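Local coordinates for protein dihydrophenazinedicarboxylate synthase (Burkholderia, PDB 4HMW) that catalyses FMN-dependent oxidations by molecular oxygen in the terminal steps of phenazine biosynthesis, as a dimer with one FMN per subunit, at residues 22-27 against 210-215; 35-40 against 109-114; 180-185 against 206-211; 186-191 against 196-201. All blocks are in the same frame, centred on the assembly; numbering follows the deposited sequence.

In the fold
All four contacts reach one antiparallel sheet, and three of them end on its C-terminal strands. Contact 4 is the hairpin of strands 184-189 and 197-204; contact 3 spans it from the corner at 183 to strand 207-212, and contact 1 adds the N-terminal loop to the far end of that last strand. Contact 1 opens first and closes last; contact 2, helix 30-43 on strand 109-119, closes within that span, before contacts 3 and 4. Centres lie about 7 Å (contacts 1 and 4) to 15 Å (3 and 4) apart. Contacts 2 and 4 both reach FMN, which residues of the second subunit also bind, so this part of the sheet contributes to a cofactor site where the subunits meet.

Contact 1: 22-27 against 210-215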
# COMPACT_ATOMS: atom_id res chain seq x y z
N GLU B 22 17.13 -16.92 4.46
CA GLU B 22 16.54 -17.33 3.17
C GLU B 22 16.97 -16.45 1.99
O GLU B 22 16.79 -16.82 0.82
CB GLU B 22 15.02 -17.32 3.28
CG GLU B 22 14.48 -18.30 4.30
CD GLU B 22 14.31 -17.72 5.72
OE1 GLU B 22 14.74 -16.56 5.98
OE2 GLU B 22 13.73 -18.46 6.56
N TYR B 23 17.54 -15.29 2.28
CA TYR B 23 18.03 -14.42 1.22
C TYR B 23 19.07 -15.17 0.40
O TYR B 23 19.09 -15.06 -0.82
CB TYR B 23 18.62 -13.17 1.85
CG TYR B 23 19.30 -12.15 0.96
CD1 TYR B 23 18.59 -11.41 -0.03
CD2 TYR B 23 20.61 -11.83 1.18
CE1 TYR B 23 19.22 -10.46 -0.78
CE2 TYR B 23 21.23 -10.86 0.44
CZ TYR B 23 20.56 -10.17 -0.53
OH TYR B 23 21.29 -9.19 -1.21
N ASP B 24 19.92 -15.95 1.06
CA ASP B 24 20.92 -16.69 0.31
C ASP B 24 20.52 -18.12 0.03
O ASP B 24 21.17 -18.80 -0.75
CB ASP B 24 22.26 -16.62 1.00
CG ASP B 24 22.91 -15.25 0.84
OD1 ASP B 24 22.93 -14.69 -0.29
OD2 ASP B 24 23.40 -14.73 1.86
N ASP B 25 19.44 -18.58 0.63
CA ASP B 25 18.96 -19.93 0.35
C ASP B 25 17.42 -20.02 0.38
O ASP B 25 16.82 -20.50 1.33
CB ASP B 25 19.61 -20.86 1.37
CG ASP B 25 19.41 -22.32 1.05
OD1 ASP B 25 19.13 -22.65 -0.13
OD2 ASP B 25 19.54 -23.12 2.01
N PRO B 26 16.78 -19.56 -0.68
CA PRO B 26 15.32 -19.39 -0.65
C PRO B 26 14.51 -20.69 -0.64
O PRO B 26 14.89 -21.61 -1.32
CB PRO B 26 15.04 -18.64 -1.95
CG PRO B 26 16.35 -18.04 -2.33
CD PRO B 26 17.37 -18.99 -1.91
N PRO B 27 13.39 -20.74 0.10
CA PRO B 27 12.45 -21.87 -0.04
C PRO B 27 11.94 -21.97 -1.48
O PRO B 27 11.88 -20.96 -2.19
CB PRO B 27 11.30 -21.49 0.89
CG PRO B 27 11.82 -20.48 1.80
CD PRO B 27 12.96 -19.78 1.13
N THR B 210 14.08 -17.26 -8.53
CA THR B 210 14.46 -16.21 -7.62
C THR B 210 15.66 -15.38 -8.11
O THR B 210 16.55 -15.86 -8.82
CB THR B 210 14.76 -16.73 -6.19
OG1 THR B 210 15.85 -17.65 -6.23
CG2 THR B 210 13.55 -17.40 -5.55
N THR B 211 15.65 -14.11 -7.69
CA THR B 211 16.71 -13.17 -7.99
C THR B 211 16.94 -12.27 -6.79
O THR B 211 16.00 -11.90 -6.11
CB THR B 211 16.30 -12.22 -9.17
OG1 THR B 211 15.55 -12.94 -10.17
CG2 THR B 211 17.50 -11.53 -9.80
N GLN B 212 18.20 -11.89 -6.54
CA GLN B 212 18.49 -10.84 -5.57
C GLN B 212 18.60 -9.52 -6.33
O GLN B 212 19.15 -9.48 -7.41
CB GLN B 212 19.80 -11.11 -4.82
CG GLN B 212 19.77 -12.38 -3.97
CD GLN B 212 21.11 -12.65 -3.30
OE1 GLN B 212 22.16 -12.23 -3.80
NE2 GLN B 212 21.08 -13.33 -2.16
N LEU B 213 18.07 -8.45 -5.75
CA LEU B 213 18.03 -7.15 -6.43
C LEU B 213 18.88 -6.09 -5.73
O LEU B 213 19.06 -6.11 -4.50
CB LEU B 213 16.58 -6.62 -6.52
CG LEU B 213 15.54 -7.59 -7.06
CD1 LEU B 213 14.17 -6.95 -6.99
CD2 LEU B 213 15.83 -8.03 -8.50
N GLN B 214 19.35 -5.12 -6.51
CA GLN B 214 20.05 -3.97 -5.94
C GLN B 214 19.05 -3.02 -5.27
O GLN B 214 17.92 -2.88 -5.71
CB GLN B 214 20.85 -3.25 -7.02
CG GLN B 214 21.97 -4.10 -7.62
CD GLN B 214 22.76 -3.37 -8.68
OE1 GLN B 214 23.24 -2.26 -8.46
NE2 GLN B 214 22.91 -4.00 -9.85
N PRO B 215 19.44 -2.41 -4.15
CA PRO B 215 18.55 -1.56 -3.36
C PRO B 215 18.27 -0.19 -3.95
O PRO B 215 17.19 0.40 -3.60
CB PRO B 215 19.33 -1.36 -2.07
CG PRO B 215 20.77 -1.54 -2.44
CD PRO B 215 20.76 -2.59 -3.52
OXT PRO B 215 19.08 0.37 -4.75
O HOH W 1 19.56 -7.25 -2.06
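Two hydrogen bonds, both given by the amide nitrogen of Gln-212, tie the N-terminal loop to the last strand of the chain. NE2 reaches the backbone O of Tyr-23 at 3.0 Å, standing well above that carbonyl's plane, and OD1 of Asp-24 at 3.0 Å, here from above the carboxylate. Both acceptors lie close to the plane of the amide, so its two N-H bonds are spent, both moderately bent, which fixes the rotation of the group. The other carboxylate oxygen of Asp-24, OD2, forms a salt bridge with Arg-152 of the second subunit.

The same amide lies flat on the phenol ring of Tyr-23. Its plane is only 17° from that of the ring, and NE2 sits over the ring centre, 3.6 Å from CZ. Tyr-23 gets there with CG anti to the backbone N (chi1 175°), which brings the ring over the amide; CG of Gln-212 packs against CE1. This is the last strand of the sheet in a pyridoxamine 5'-phosphate oxidase family member, within its C-terminal dimerisation region; the backbone of Gln-212 also bonds to the second subunit, whose Leu-149 packs on Tyr-23.

Water makes the third link. The hydroxyl of Tyr-23 donates to a water at 2.7 Å from OH, and that water donates in turn to the backbone O of Leu-213.

Looser packing lies farther back along the strand, where the ring of Pro-26 meets Thr-210: CG lies 4.0 Å from OG1, and CB approaches the methyl CG2. Tyr-201 of the adjacent strand touches both residues.

Contact 2: 35-40 against 109-114; sequences KRWLAT and QQIMIS. With FMN (flavin mononucleotide), chain C.
Trp-37 of helix 30-43 lays one face of its indole against the side chain of Gln-109, at the start of strand 109-119. The helix segment runs roughly antiparallel to the strand, at 145°, with their axes 10.8 Å apart. NE2 of Gln-109 stands over the middle of the ring system, 3.4 Å from CE2 of Trp-37, its amide tilted 40° to the indole. Behind it the CG methylene makes a CH-pi contact with the six-membered ring, 4.3 Å from the centroid. At the indole edge CZ3 approaches the backbone O of Gln-110, while CE3 rests 3.6 Å from CG1 of Ile-111. That isoleucine reaches the ring because CG1 is anti to its carbonyl carbon (chi1 -51°), which sends CD1 on toward CE3 and CB of Trp-37. The rings of Phe-20 and Phe-187 also pack on the indole, both edge-to-face.

The backbone O of Trp-37 is joined to the strand through a water, which donates to it and, at 2.7 Å, to OE1 of Gln-109; Thr-107 OG1 also bonds this oxygen.

Gln-110 points to the opposite side of the strand, where its NE2 gives a nearly straight hydrogen bond of 2.9 Å to the ribityl O2' of FMN. Its OE1 accepts from the backbone N of Val-67 of the second subunit. Gln-109 and Ile-111 thus pack on the indole, while Gln-110 turns its amide to the cofactor, held at both ends.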
# COMPACT_ATOMS: atom_id res chain seq x y z
N LYS B 35 4.72 -17.07 5.21
CA LYS B 35 4.25 -17.55 6.50
C LYS B 35 5.31 -17.45 7.58
O LYS B 35 4.98 -17.15 8.75
CB LYS B 35 3.72 -18.97 6.40
CG LYS B 35 2.45 -19.10 5.56
CD LYS B 35 1.92 -20.55 5.58
CE LYS B 35 0.68 -20.65 4.74
NZ LYS B 35 0.33 -22.05 4.46
N ARG B 36 6.56 -17.71 7.22
CA ARG B 36 7.63 -17.64 8.22
C ARG B 36 7.77 -16.20 8.70
O ARG B 36 7.89 -15.94 9.90
CB ARG B 36 8.96 -18.11 7.63
CG ARG B 36 9.12 -19.60 7.52
CD ARG B 36 10.55 -19.95 7.06
NE ARG B 36 10.58 -21.29 6.47
CZ ARG B 36 11.57 -21.77 5.75
NH1 ARG B 36 12.64 -21.02 5.52
NH2 ARG B 36 11.49 -23.00 5.25
N TRP B 37 7.75 -15.26 7.75
CA TRP B 37 7.87 -13.87 8.07
C TRP B 37 6.72 -13.38 8.95
O TRP B 37 6.96 -12.61 9.89
CB TRP B 37 8.05 -12.98 6.82
CG TRP B 37 9.46 -12.89 6.34
CD1 TRP B 37 10.45 -13.81 6.53
CD2 TRP B 37 10.06 -11.81 5.60
NE1 TRP B 37 11.63 -13.35 6.00
CE2 TRP B 37 11.42 -12.13 5.41
CE3 TRP B 37 9.58 -10.60 5.13
CZ2 TRP B 37 12.32 -11.27 4.75
CZ3 TRP B 37 10.45 -9.76 4.45
CH2 TRP B 37 11.81 -10.10 4.27
N LEU B 38 5.50 -13.81 8.65
CA LEU B 38 4.35 -13.41 9.45
C LEU B 38 4.46 -13.97 10.88
O LEU B 38 4.09 -13.31 11.86
CB LEU B 38 3.03 -13.88 8.83
CG LEU B 38 2.57 -12.93 7.73
CD1 LEU B 38 1.67 -13.61 6.76
CD2 LEU B 38 1.84 -11.74 8.34
N ALA B 39 5.00 -15.17 11.00
CA ALA B 39 5.12 -15.78 12.35
C ALA B 39 6.19 -15.01 13.13
O ALA B 39 6.02 -14.74 14.33
CB ALA B 39 5.45 -17.20 12.24
N THR B 40 7.26 -14.61 12.45
CA THR B 40 8.31 -13.88 13.15
C THR B 40 7.81 -12.48 13.53
O THR B 40 8.17 -11.93 14.59
CB THR B 40 9.58 -13.79 12.30
OG1 THR B 40 10.09 -15.11 12.09
CG2 THR B 40 10.64 -12.94 12.97
N GLN B 109 10.67 -4.48 7.34
CA GLN B 109 10.38 -5.48 6.30
C GLN B 109 9.18 -5.10 5.46
O GLN B 109 8.19 -4.56 5.96
CB GLN B 109 10.13 -6.89 6.92
CG GLN B 109 11.37 -7.53 7.50
CD GLN B 109 11.03 -8.76 8.32
OE1 GLN B 109 10.29 -8.70 9.31
NE2 GLN B 109 11.57 -9.89 7.92
N GLN B 110 9.27 -5.37 4.18
CA GLN B 110 8.09 -5.25 3.34
C GLN B 110 7.94 -6.53 2.50
O GLN B 110 8.91 -7.23 2.22
CB GLN B 110 8.05 -3.95 2.49
CG GLN B 110 9.16 -3.73 1.65
CD GLN B 110 9.14 -2.42 0.81
OE1 GLN B 110 8.12 -1.95 0.31
NE2 GLN B 110 10.33 -1.87 0.63
N ILE B 111 6.70 -6.84 2.15
CA ILE B 111 6.42 -7.95 1.26
C ILE B 111 5.44 -7.50 0.22
O ILE B 111 4.38 -6.97 0.53
CB ILE B 111 5.82 -9.18 1.99
CG1 ILE B 111 6.68 -9.58 3.20
CG2 ILE B 111 5.72 -10.35 1.01
CD1 ILE B 111 6.06 -10.76 4.02
N MET B 112 5.79 -7.71 -1.03
CA MET B 112 4.94 -7.35 -2.16
C MET B 112 4.40 -8.63 -2.77
O MET B 112 5.17 -9.54 -3.03
CB MET B 112 5.73 -6.65 -3.24
CG MET B 112 4.87 -6.28 -4.43
SD MET B 112 5.76 -5.82 -5.92
CE MET B 112 6.19 -7.46 -6.53
N ILE B 113 3.08 -8.69 -2.98
CA ILE B 113 2.41 -9.86 -3.53
C ILE B 113 1.65 -9.39 -4.74
O ILE B 113 0.69 -8.64 -4.61
CB ILE B 113 1.44 -10.46 -2.49
CG1 ILE B 113 2.19 -10.70 -1.17
CG2 ILE B 113 0.78 -11.76 -2.96
CD1 ILE B 113 1.30 -10.85 0.05
N SER B 114 2.08 -9.76 -5.92
CA SER B 114 1.38 -9.35 -7.13
C SER B 114 0.80 -10.57 -7.81
O SER B 114 1.49 -11.57 -7.99
CB SER B 114 2.31 -8.61 -8.07
OG SER B 114 2.56 -7.32 -7.58
N1 FMN C . 12.75 3.81 -2.74
C2 FMN C . 12.89 4.91 -3.53
O2 FMN C . 13.27 4.81 -4.68
N3 FMN C . 12.56 6.15 -3.04
C4 FMN C . 12.15 6.30 -1.74
O4 FMN C . 11.87 7.44 -1.33
C4A FMN C . 12.03 5.18 -0.92
N5 FMN C . 11.65 5.31 0.40
C5A FMN C . 11.51 4.15 1.18
C6 FMN C . 11.09 4.28 2.48
C7 FMN C . 10.91 3.16 3.27
C7M FMN C . 10.46 3.35 4.68
C8 FMN C . 11.19 1.90 2.75
C8M FMN C . 10.98 0.67 3.58
C9 FMN C . 11.60 1.77 1.44
C9A FMN C . 11.80 2.89 0.66
N10 FMN C . 12.25 2.79 -0.69
C10 FMN C . 12.35 3.94 -1.44
C1' FMN C . 12.59 1.51 -1.35
C2' FMN C . 11.39 0.95 -2.12
O2' FMN C . 10.42 0.37 -1.23
C3' FMN C . 11.80 -0.12 -3.14
O3' FMN C . 12.50 -1.14 -2.46
C4' FMN C . 12.65 0.49 -4.28
O4' FMN C . 12.26 1.83 -4.50
C5' FMN C . 12.61 -0.37 -5.53
O5' FMN C . 11.27 -0.57 -5.94
P FMN C . 10.93 -1.15 -7.39
O1P FMN C . 11.19 -0.05 -8.41
O2P FMN C . 11.85 -2.35 -7.65
O3P FMN C . 9.47 -1.48 -7.34
O HOH W 2 9.42 -11.02 10.39

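Contact 3: 180-185 against 206-211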
# COMPACT_ATOMS: atom_id res chain seq x y z
N LEU B 180 -5.89 -14.01 -3.29
CA LEU B 180 -4.87 -13.36 -4.06
C LEU B 180 -3.78 -14.38 -4.30
O LEU B 180 -3.06 -14.72 -3.38
CB LEU B 180 -4.36 -12.11 -3.34
CG LEU B 180 -3.24 -11.32 -4.01
CD1 LEU B 180 -3.64 -10.88 -5.40
CD2 LEU B 180 -2.82 -10.12 -3.16
N GLU B 181 -3.69 -14.87 -5.52
CA GLU B 181 -2.73 -15.90 -5.90
C GLU B 181 -1.55 -15.25 -6.62
O GLU B 181 -1.73 -14.62 -7.69
CB GLU B 181 -3.38 -16.96 -6.80
CG GLU B 181 -4.60 -17.59 -6.20
CD GLU B 181 -5.10 -18.80 -6.96
OE1 GLU B 181 -4.72 -18.99 -8.15
OE2 GLU B 181 -5.90 -19.56 -6.37
N PRO B 182 -0.36 -15.36 -6.04
CA PRO B 182 0.74 -14.58 -6.60
C PRO B 182 1.33 -15.18 -7.86
O PRO B 182 1.41 -16.42 -7.95
CB PRO B 182 1.79 -14.61 -5.47
CG PRO B 182 1.49 -15.85 -4.71
CD PRO B 182 -0.00 -16.00 -4.77
N HIS B 183 1.75 -14.33 -8.79
CA HIS B 183 2.73 -14.73 -9.82
C HIS B 183 4.09 -14.10 -9.57
O HIS B 183 5.05 -14.39 -10.28
CB HIS B 183 2.25 -14.36 -11.23
CG HIS B 183 2.11 -12.89 -11.45
ND1 HIS B 183 0.89 -12.26 -11.37
CD2 HIS B 183 3.02 -11.93 -11.73
CE1 HIS B 183 1.06 -10.97 -11.58
NE2 HIS B 183 2.35 -10.74 -11.80
N GLU B 184 4.16 -13.21 -8.57
CA GLU B 184 5.42 -12.52 -8.26
C GLU B 184 5.35 -12.10 -6.81
O GLU B 184 4.32 -11.62 -6.37
CB GLU B 184 5.64 -11.30 -9.17
CG GLU B 184 6.95 -10.56 -8.87
CD GLU B 184 7.16 -9.33 -9.76
OE1 GLU B 184 8.25 -8.73 -9.69
OE2 GLU B 184 6.25 -8.96 -10.56
N MET B 185 6.42 -12.30 -6.05
CA MET B 185 6.55 -11.73 -4.71
C MET B 185 7.93 -11.16 -4.48
O MET B 185 8.88 -11.64 -5.01
CB MET B 185 6.29 -12.80 -3.65
CG MET B 185 4.88 -13.26 -3.69
SD MET B 185 4.41 -14.41 -2.43
CE MET B 185 4.99 -13.67 -0.98
N ASN B 206 5.47 -24.22 -13.61
CA ASN B 206 5.04 -24.87 -12.38
C ASN B 206 6.01 -24.58 -11.25
O ASN B 206 5.79 -25.02 -10.13
CB ASN B 206 4.94 -26.39 -12.57
CG ASN B 206 3.71 -26.80 -13.37
OD1 ASN B 206 2.73 -26.07 -13.46
ND2 ASN B 206 3.77 -27.99 -13.94
N ASP B 207 7.07 -23.84 -11.56
CA ASP B 207 8.10 -23.58 -10.58
C ASP B 207 8.27 -22.09 -10.36
O ASP B 207 7.56 -21.27 -10.94
CB ASP B 207 9.42 -24.20 -11.04
CG ASP B 207 9.29 -25.70 -11.32
OD1 ASP B 207 8.88 -26.45 -10.39
OD2 ASP B 207 9.57 -26.12 -12.47
N TRP B 208 9.21 -21.74 -9.49
CA TRP B 208 9.51 -20.34 -9.21
C TRP B 208 10.98 -20.08 -9.49
O TRP B 208 11.81 -20.95 -9.30
CB TRP B 208 9.21 -19.98 -7.76
CG TRP B 208 7.76 -20.00 -7.41
CD1 TRP B 208 7.02 -21.09 -7.01
CD2 TRP B 208 6.86 -18.89 -7.43
NE1 TRP B 208 5.73 -20.70 -6.78
CE2 TRP B 208 5.60 -19.36 -7.04
CE3 TRP B 208 7.00 -17.53 -7.74
CZ2 TRP B 208 4.49 -18.52 -6.92
CZ3 TRP B 208 5.91 -16.70 -7.63
CH2 TRP B 208 4.66 -17.20 -7.23
N LYS B 209 11.27 -18.88 -9.98
CA LYS B 209 12.63 -18.37 -10.16
C LYS B 209 12.90 -17.25 -9.15
O LYS B 209 12.05 -16.39 -8.93
CB LYS B 209 12.74 -17.81 -11.57
CG LYS B 209 14.00 -17.12 -11.95
CD LYS B 209 13.85 -16.61 -13.40
CE LYS B 209 12.79 -15.47 -13.50
NZ LYS B 209 11.97 -15.46 -14.75
N THR B 210 14.08 -17.26 -8.53
CA THR B 210 14.46 -16.21 -7.62
C THR B 210 15.66 -15.38 -8.11
O THR B 210 16.55 -15.86 -8.82
CB THR B 210 14.76 -16.73 -6.19
OG1 THR B 210 15.85 -17.65 -6.23
CG2 THR B 210 13.55 -17.40 -5.55
N THR B 211 15.65 -14.11 -7.69
CA THR B 211 16.71 -13.17 -7.99
C THR B 211 16.94 -12.27 -6.79
O THR B 211 16.00 -11.90 -6.11
CB THR B 211 16.30 -12.22 -9.17
OG1 THR B 211 15.55 -12.94 -10.17
CG2 THR B 211 17.50 -11.53 -9.80
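Trp-208 carries most of this contact, reaching from strand 207-212 to the corner where strand 175-182 gives way to strand 184-189. Its CG lies anti to the carbonyl carbon (chi1 -68°), and the indole extends from there so that the far rim of its six-membered ring, CH2 and CZ3, does the touching. CH2 comes 3.4 Å from the backbone O of Pro-182, which meets the ring at its edge, near the ring plane. A rim of weakly polar C-H groups against a carbonyl oxygen is probably mildly favourable electrostatically, although no hydrogen bond crosses the contact.

Pro-182 adds an apolar touch, its CB 4.2 Å from the same CH2.

His-183 takes part through its backbone: its O lies 3.6 Å from CZ3 of Trp-208, while its CB points away from segment 206-211 and its ring meets that of Trp-97. Just beyond, the backbone N of Glu-184 is near CZ3, again at the ring edge. His-183 and Glu-184 both face Ser-114 and form a classic beta bulge, so the indole rim packs on a place where the backbone changes direction.

At the other end of the indole, NE1 makes a weak hydrogen bond to Glu-29. Pro-30 of helix 30-43 and Tyr-201 of strand 197-204 also pack on Trp-208. The tryptophan therefore spans strand 197-204, which lies between strands 184-189 and 207-212 in the sheet, and joins strand 207-212 to the start of helix 30-43.

Contact 4: 186-191 against 196-201. With FMN (flavin mononucleotide), chain C.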
# COMPACT_ATOMS: atom_id res chain seq x y z
N GLU B 186 8.02 -10.11 -3.68
CA GLU B 186 9.33 -9.63 -3.25
C GLU B 186 9.34 -9.52 -1.76
O GLU B 186 8.35 -9.05 -1.13
CB GLU B 186 9.71 -8.25 -3.81
CG GLU B 186 11.17 -7.88 -3.34
CD GLU B 186 11.63 -6.41 -3.50
OE1 GLU B 186 11.06 -5.65 -4.35
OE2 GLU B 186 12.60 -6.03 -2.79
N PHE B 187 10.47 -9.94 -1.21
CA PHE B 187 10.74 -9.85 0.22
C PHE B 187 11.87 -8.86 0.39
O PHE B 187 12.93 -9.02 -0.22
CB PHE B 187 11.14 -11.21 0.72
CG PHE B 187 10.02 -12.21 0.68
CD1 PHE B 187 9.74 -12.89 -0.50
CD2 PHE B 187 9.25 -12.47 1.79
CE1 PHE B 187 8.72 -13.77 -0.58
CE2 PHE B 187 8.22 -13.39 1.72
CZ PHE B 187 7.95 -14.04 0.51
N TRP B 188 11.65 -7.83 1.19
CA TRP B 188 12.63 -6.74 1.41
C TRP B 188 12.92 -6.57 2.89
O TRP B 188 12.00 -6.48 3.69
CB TRP B 188 12.03 -5.46 0.87
CG TRP B 188 12.87 -4.19 0.88
CD1 TRP B 188 13.53 -3.66 -0.18
CD2 TRP B 188 13.09 -3.29 1.97
NE1 TRP B 188 14.13 -2.48 0.16
CE2 TRP B 188 13.86 -2.20 1.46
CE3 TRP B 188 12.66 -3.24 3.29
CZ2 TRP B 188 14.25 -1.13 2.25
CZ3 TRP B 188 13.04 -2.16 4.07
CH2 TRP B 188 13.83 -1.12 3.55
N ALA B 189 14.20 -6.50 3.26
CA ALA B 189 14.56 -6.32 4.66
C ALA B 189 15.67 -5.30 4.77
O ALA B 189 16.73 -5.46 4.19
CB ALA B 189 14.97 -7.62 5.29
N ALA B 190 15.42 -4.26 5.54
CA ALA B 190 16.35 -3.14 5.68
C ALA B 190 17.66 -3.59 6.32
O ALA B 190 17.70 -4.49 7.18
CB ALA B 190 15.72 -2.05 6.55
N SER B 191 18.73 -2.92 5.90
CA SER B 191 20.08 -3.12 6.43
C SER B 191 20.62 -1.79 6.86
O SER B 191 20.44 -0.80 6.16
CB SER B 191 21.00 -3.61 5.34
OG SER B 191 20.58 -4.86 4.85
N HIS B 196 20.10 -3.02 1.30
CA HIS B 196 18.96 -3.78 1.79
C HIS B 196 18.88 -5.14 1.10
O HIS B 196 19.30 -5.27 -0.06
CB HIS B 196 17.69 -2.98 1.50
CG HIS B 196 17.74 -1.59 2.03
ND1 HIS B 196 18.07 -1.32 3.33
CD2 HIS B 196 17.55 -0.39 1.43
CE1 HIS B 196 18.05 -0.01 3.54
NE2 HIS B 196 17.75 0.58 2.39
N ARG B 197 18.32 -6.13 1.79
CA ARG B 197 18.15 -7.48 1.26
C ARG B 197 16.87 -7.51 0.46
O ARG B 197 15.81 -7.24 1.01
CB ARG B 197 18.03 -8.51 2.40
CG ARG B 197 19.31 -8.92 3.04
CD ARG B 197 19.89 -7.91 4.01
NE ARG B 197 19.02 -7.44 5.09
CZ ARG B 197 18.82 -8.04 6.26
NH1 ARG B 197 19.33 -9.22 6.53
NH2 ARG B 197 18.05 -7.44 7.14
N ARG B 198 16.98 -7.87 -0.81
CA ARG B 198 15.83 -7.89 -1.72
C ARG B 198 15.81 -9.20 -2.45
O ARG B 198 16.72 -9.52 -3.18
CB ARG B 198 15.93 -6.77 -2.76
CG ARG B 198 15.97 -5.34 -2.17
CD ARG B 198 15.84 -4.33 -3.28
NE ARG B 198 14.54 -4.43 -3.94
CZ ARG B 198 14.18 -3.75 -5.04
NH1 ARG B 198 15.03 -2.92 -5.63
NH2 ARG B 198 12.95 -3.91 -5.54
N LEU B 199 14.76 -9.99 -2.22
CA LEU B 199 14.61 -11.29 -2.84
C LEU B 199 13.32 -11.31 -3.62
O LEU B 199 12.22 -11.18 -3.05
CB LEU B 199 14.56 -12.38 -1.74
CG LEU B 199 14.39 -13.82 -2.25
CD1 LEU B 199 15.61 -14.31 -3.03
CD2 LEU B 199 14.12 -14.74 -1.05
N ARG B 200 13.45 -11.48 -4.92
CA ARG B 200 12.31 -11.54 -5.82
C ARG B 200 12.02 -12.97 -6.27
O ARG B 200 12.93 -13.68 -6.66
CB ARG B 200 12.56 -10.66 -7.05
CG ARG B 200 11.54 -10.88 -8.16
CD ARG B 200 11.86 -10.12 -9.44
NE ARG B 200 11.80 -8.68 -9.32
CZ ARG B 200 12.42 -7.84 -10.16
NH1 ARG B 200 13.19 -8.31 -11.15
NH2 ARG B 200 12.30 -6.52 -10.00
N TYR B 201 10.76 -13.37 -6.14
CA TYR B 201 10.23 -14.61 -6.70
C TYR B 201 9.35 -14.31 -7.91
O TYR B 201 8.46 -13.47 -7.83
CB TYR B 201 9.32 -15.33 -5.73
CG TYR B 201 10.00 -16.14 -4.63
CD1 TYR B 201 10.51 -15.51 -3.50
CD2 TYR B 201 10.10 -17.53 -4.71
CE1 TYR B 201 11.10 -16.24 -2.48
CE2 TYR B 201 10.70 -18.26 -3.71
CZ TYR B 201 11.19 -17.60 -2.59
OH TYR B 201 11.76 -18.29 -1.56
N1 FMN C . 12.75 3.81 -2.74
C2 FMN C . 12.89 4.91 -3.53
O2 FMN C . 13.27 4.81 -4.68
N3 FMN C . 12.56 6.15 -3.04
C4 FMN C . 12.15 6.30 -1.74
O4 FMN C . 11.87 7.44 -1.33
C4A FMN C . 12.03 5.18 -0.92
N5 FMN C . 11.65 5.31 0.40
C5A FMN C . 11.51 4.15 1.18
C6 FMN C . 11.09 4.28 2.48
C7 FMN C . 10.91 3.16 3.27
C7M FMN C . 10.46 3.35 4.68
C8 FMN C . 11.19 1.90 2.75
C8M FMN C . 10.98 0.67 3.58
C9 FMN C . 11.60 1.77 1.44
C9A FMN C . 11.80 2.89 0.66
N10 FMN C . 12.25 2.79 -0.69
C10 FMN C . 12.35 3.94 -1.44
C1' FMN C . 12.59 1.51 -1.35
C2' FMN C . 11.39 0.95 -2.12
O2' FMN C . 10.42 0.37 -1.23
C3' FMN C . 11.80 -0.12 -3.14
O3' FMN C . 12.50 -1.14 -2.46
C4' FMN C . 12.65 0.49 -4.28
O4' FMN C . 12.26 1.83 -4.50
C5' FMN C . 12.61 -0.37 -5.53
O5' FMN C . 11.27 -0.57 -5.94
P FMN C . 10.93 -1.15 -7.39
O1P FMN C . 11.19 -0.05 -8.41
O2P FMN C . 11.85 -2.35 -7.65
O3P FMN C . 9.47 -1.48 -7.34
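Strands 184-189 and 197-204 form an antiparallel hairpin whose face bearing Glu-186, Trp-188 and Arg-198 lines the FMN site. NE and NH2 of Arg-198 each take one oxygen of the Glu-186 carboxylate: NE donates to OE2 and NH2 to OE1, both at 2.8 Å, almost straight and in the guanidinium plane, on the syn sides of the oxygens but with the carboxylate plane inclined by 33°. NH2 also donates to O2P of the FMN phosphate at 2.8 Å, consistent with the glutamate positioning a group that binds the cofactor. NH1 bonds to the backbone O of Gln-214 and to OG of Ser-146 of the second subunit.

Trp-188, its CG anti to the backbone N (chi1 -176°), brings CH2 to 3.4 Å from the flavin methyl C8M. The ring of His-196 meets it obliquely, CZ2 of Trp-188 lying over one imidazole face.

The backbones pair in antiparallel register, Phe-187 with Leu-199 and Ala-189 with Arg-197 being hydrogen-bonded pairs. Toward the turn, His-196 ND1 accepts in its ring plane from the backbone N of Ser-191 at 3.1 Å. Arg-197, its chain doubled back at two torsions, has NE join its own backbone N on Ala-189 O, from opposite faces of that carbonyl, while NH2 reaches the O of Ala-190 at 3.0 Å. On the face bearing Phe-187 and Leu-199, CE1 of Phe-187 packs 3.8 Å from CD1 of Tyr-201, against helix 30-43.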